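PDB 6JYZ: putative secreted endoglycosylceramidase from Rhodococcus hoagii, which probably hydrolyses the glycosidic bond between the sugar and the ceramide of galactosylceramides, as an endogalactosylceramidase of glycoside hydrolase family 5. Local coordinates for residues D52-A64 with T363-T377. Sequence-based numbering, arbitrary orientation.
Sequences DYASNGAGLPTVA and TQACGDPHAVKDGNT
Tyr53 packs against Pro369, the two side chains crossing at about a right angle, with Tyr53 CD1 3.5 Å from Pro369 CG, where two loops of the family 5 (β/α)8 barrel meet: one follows strand 38-47, the other follows strand 356-359 and carries the short helix 369-374. With CG beside the backbone N (chi1 -72°), the ring also brings one face under Asp368 OD2, while its OH bonds to Asn48. Proline suits the first turn of a helix, having no N-H to satisfy, and its CG and CD methylenes give the tyrosine apolar atoms to pack on. Ala58 closes the type I' turn that begins at Ser55, and its small methyl rests on Val372 CG2. Leu60 reaches further: CD1 packs on Thr377 CB at 3.6 Å and borders Cys366, which is disulfide-bonded to Cys389. Gly367 lies so close to the backbone at Leu60 and Pro61 that a CB would clash with both carbonyl oxygens; its N donates to Pro61 O at 2.9 Å, a bent bond (134°). Thr62 O and Asp368 OD2 accept from the same water, which in turn accepts from Ala365 N. Asp368 is the N-cap, and a leucine in its place would probably leave His370 N and ND1 without their shared acceptor and the water without one anchor. Asp368 OD1 takes His370 N on its anti lone pair and, on its syn side, His370 ND1 at 2.6 Å.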
# COMPACT_ATOMS: atom_id res chain seq x y z
N ASP A 52 -14.55 2.93 -0.44
CA ASP A 52 -15.86 3.57 -0.24
C ASP A 52 -15.60 5.02 0.16
O ASP A 52 -15.37 5.33 1.34
CB ASP A 52 -16.60 2.80 0.86
CG ASP A 52 -17.94 3.39 1.21
OD1 ASP A 52 -18.50 4.15 0.41
OD2 ASP A 52 -18.42 3.08 2.33
N TYR A 53 -15.58 5.95 -0.76
CA TYR A 53 -15.32 7.34 -0.45
C TYR A 53 -16.62 8.12 -0.33
O TYR A 53 -17.62 7.90 -1.07
CB TYR A 53 -14.56 7.98 -1.62
CG TYR A 53 -13.14 7.52 -1.74
CD1 TYR A 53 -12.14 8.00 -0.92
CD2 TYR A 53 -12.78 6.54 -2.66
CE1 TYR A 53 -10.82 7.56 -1.01
CE2 TYR A 53 -11.46 6.08 -2.79
CZ TYR A 53 -10.51 6.59 -1.94
OH TYR A 53 -9.24 6.06 -2.07
N ALA A 54 -16.61 9.14 0.51
CA ALA A 54 -17.67 10.16 0.49
C ALA A 54 -17.65 10.80 -0.90
O ALA A 54 -16.59 11.08 -1.46
CB ALA A 54 -17.32 11.22 1.52
N SER A 55 -18.89 11.13 -1.34
CA SER A 55 -19.04 11.82 -2.61
C SER A 55 -18.92 13.33 -2.48
O SER A 55 -18.63 14.00 -3.47
CB SER A 55 -20.33 11.41 -3.32
OG SER A 55 -21.39 11.94 -2.57
N ASN A 56 -19.16 13.87 -1.26
CA ASN A 56 -18.91 15.28 -0.98
C ASN A 56 -19.71 16.25 -1.89
O ASN A 56 -19.25 17.36 -2.16
CB ASN A 56 -17.40 15.60 -1.04
CG ASN A 56 -16.67 15.00 0.13
OD1 ASN A 56 -15.65 14.27 -0.09
ND2 ASN A 56 -17.13 15.23 1.31
N GLY A 57 -20.87 15.76 -2.37
CA GLY A 57 -21.76 16.61 -3.18
C GLY A 57 -21.23 16.90 -4.58
O GLY A 57 -21.83 17.74 -5.29
N ALA A 58 -20.11 16.30 -5.04
CA ALA A 58 -19.53 16.66 -6.32
C ALA A 58 -20.29 16.04 -7.49
O ALA A 58 -20.03 16.49 -8.61
CB ALA A 58 -18.05 16.36 -6.35
N GLY A 59 -21.12 15.03 -7.27
CA GLY A 59 -21.91 14.43 -8.37
C GLY A 59 -21.06 13.66 -9.38
O GLY A 59 -21.41 13.54 -10.55
N LEU A 60 -19.87 13.17 -8.98
CA LEU A 60 -18.90 12.52 -9.86
C LEU A 60 -18.49 11.20 -9.25
O LEU A 60 -18.49 11.05 -8.03
CB LEU A 60 -17.66 13.41 -9.97
CG LEU A 60 -17.83 14.64 -10.87
CD1 LEU A 60 -16.70 15.64 -10.69
CD2 LEU A 60 -18.08 14.28 -12.35
N PRO A 61 -18.10 10.19 -10.06
CA PRO A 61 -17.62 8.92 -9.51
C PRO A 61 -16.39 9.22 -8.63
O PRO A 61 -15.54 10.05 -8.92
CB PRO A 61 -17.13 8.12 -10.73
CG PRO A 61 -17.80 8.77 -11.95
CD PRO A 61 -18.17 10.19 -11.54
N THR A 62 -16.30 8.48 -7.52
CA THR A 62 -15.17 8.64 -6.60
C THR A 62 -14.06 7.65 -6.90
O THR A 62 -12.96 7.84 -6.35
CB THR A 62 -15.64 8.48 -5.18
OG1 THR A 62 -16.22 7.20 -5.01
CG2 THR A 62 -16.58 9.59 -4.76
N VAL A 63 -14.35 6.60 -7.69
CA VAL A 63 -13.32 5.65 -8.10
C VAL A 63 -13.54 5.34 -9.56
O VAL A 63 -14.66 5.51 -10.11
CB VAL A 63 -13.40 4.34 -7.30
CG1 VAL A 63 -13.00 4.61 -5.84
CG2 VAL A 63 -14.79 3.71 -7.34
N ALA A 64 -12.49 4.84 -10.19
CA ALA A 64 -12.64 4.34 -11.55
C ALA A 64 -13.20 2.93 -11.45
O ALA A 64 -12.96 2.18 -10.50
CB ALA A 64 -11.26 4.31 -12.19
N THR A 363 -5.09 4.59 -10.04
CA THR A 363 -6.04 5.54 -10.63
C THR A 363 -6.61 6.43 -9.54
O THR A 363 -6.87 5.98 -8.40
CB THR A 363 -7.26 4.86 -11.32
OG1 THR A 363 -7.83 3.88 -10.47
CG2 THR A 363 -6.89 4.17 -12.62
N GLN A 364 -6.90 7.67 -9.88
CA GLN A 364 -7.67 8.59 -9.04
C GLN A 364 -8.79 9.15 -9.93
O GLN A 364 -8.47 9.70 -10.99
CB GLN A 364 -6.75 9.68 -8.52
CG GLN A 364 -7.54 10.65 -7.64
CD GLN A 364 -6.62 11.54 -6.86
OE1 GLN A 364 -6.45 12.73 -7.20
NE2 GLN A 364 -6.05 10.99 -5.80
N ALA A 365 -10.04 9.05 -9.47
CA ALA A 365 -11.18 9.51 -10.25
C ALA A 365 -11.48 10.97 -9.97
O ALA A 365 -10.96 11.64 -9.09
CB ALA A 365 -12.37 8.73 -9.80
N CYS A 366 -12.37 11.51 -10.82
CA CYS A 366 -12.64 12.93 -10.80
C CYS A 366 -13.36 13.42 -9.54
O CYS A 366 -13.17 14.56 -9.14
CB CYS A 366 -13.55 13.25 -12.00
SG CYS A 366 -12.79 12.87 -13.60
N GLY A 367 -14.14 12.55 -8.91
CA GLY A 367 -14.85 12.87 -7.68
C GLY A 367 -14.10 12.37 -6.44
O GLY A 367 -14.68 12.43 -5.36
N ASP A 368 -12.88 11.89 -6.57
CA ASP A 368 -12.13 11.46 -5.36
C ASP A 368 -12.03 12.67 -4.44
O ASP A 368 -11.82 13.80 -4.90
CB ASP A 368 -10.74 11.02 -5.86
CG ASP A 368 -9.83 10.41 -4.80
OD1 ASP A 368 -9.44 11.15 -3.89
OD2 ASP A 368 -9.50 9.24 -4.89
N PRO A 369 -12.07 12.45 -3.11
CA PRO A 369 -11.94 13.58 -2.20
C PRO A 369 -10.66 14.38 -2.36
O PRO A 369 -10.64 15.57 -2.14
CB PRO A 369 -11.99 12.99 -0.80
CG PRO A 369 -11.78 11.50 -1.07
CD PRO A 369 -12.36 11.17 -2.46
N HIS A 370 -9.58 13.74 -2.81
CA HIS A 370 -8.35 14.46 -3.04
C HIS A 370 -8.58 15.55 -4.07
O HIS A 370 -8.03 16.63 -3.97
CB HIS A 370 -7.17 13.51 -3.49
CG HIS A 370 -6.68 12.44 -2.53
ND1 HIS A 370 -7.32 11.21 -2.33
CD2 HIS A 370 -5.66 12.48 -1.61
CE1 HIS A 370 -6.63 10.50 -1.41
NE2 HIS A 370 -5.64 11.29 -0.98
N ALA A 371 -9.36 15.26 -5.13
CA ALA A 371 -9.69 16.22 -6.18
C ALA A 371 -10.68 17.25 -5.66
O ALA A 371 -10.59 18.44 -6.01
CB ALA A 371 -10.27 15.51 -7.42
N VAL A 372 -11.66 16.82 -4.87
CA VAL A 372 -12.67 17.74 -4.33
C VAL A 372 -11.99 18.76 -3.42
O VAL A 372 -12.33 19.96 -3.49
CB VAL A 372 -13.76 16.97 -3.55
CG1 VAL A 372 -14.67 17.99 -2.77
CG2 VAL A 372 -14.60 16.13 -4.49
N LYS A 373 -11.03 18.34 -2.62
CA LYS A 373 -10.40 19.20 -1.63
C LYS A 373 -9.78 20.38 -2.35
O LYS A 373 -9.82 21.48 -1.82
CB LYS A 373 -9.25 18.47 -0.92
CG LYS A 373 -8.52 19.27 0.15
CD LYS A 373 -7.30 18.56 0.66
CE LYS A 373 -6.17 19.49 1.09
NZ LYS A 373 -6.62 20.83 1.50
N ASP A 374 -9.23 20.11 -3.54
CA ASP A 374 -8.34 21.02 -4.26
C ASP A 374 -9.12 21.85 -5.28
O ASP A 374 -8.53 22.72 -5.92
CB ASP A 374 -7.21 20.24 -4.95
CG ASP A 374 -6.10 19.74 -4.03
OD1 ASP A 374 -6.00 20.26 -2.87
OD2 ASP A 374 -5.34 18.84 -4.45
N GLY A 375 -10.43 21.60 -5.40
CA GLY A 375 -11.26 22.25 -6.41
C GLY A 375 -10.84 21.83 -7.82
O GLY A 375 -10.91 22.62 -8.74
N ASN A 376 -10.42 20.56 -7.99
CA ASN A 376 -9.81 20.08 -9.21
C ASN A 376 -10.61 18.98 -9.87
O ASN A 376 -10.07 18.17 -10.66
CB ASN A 376 -8.41 19.52 -8.95
CG ASN A 376 -7.42 20.66 -8.85
OD1 ASN A 376 -7.70 21.75 -9.33
ND2 ASN A 376 -6.28 20.41 -8.23
N THR A 377 -11.93 18.97 -9.62
CA THR A 377 -12.79 17.94 -10.20
C THR A 377 -13.06 18.12 -11.72
O THR A 377 -13.57 17.19 -12.34
CB THR A 377 -14.14 17.81 -9.48
OG1 THR A 377 -14.83 19.07 -9.56
CG2 THR A 377 -14.00 17.52 -8.00
O HOH W 1 -15.31 13.13 -2.69
O HOH W 2 -10.33 7.71 -6.84
O HOH W 3 -9.99 4.82 -8.86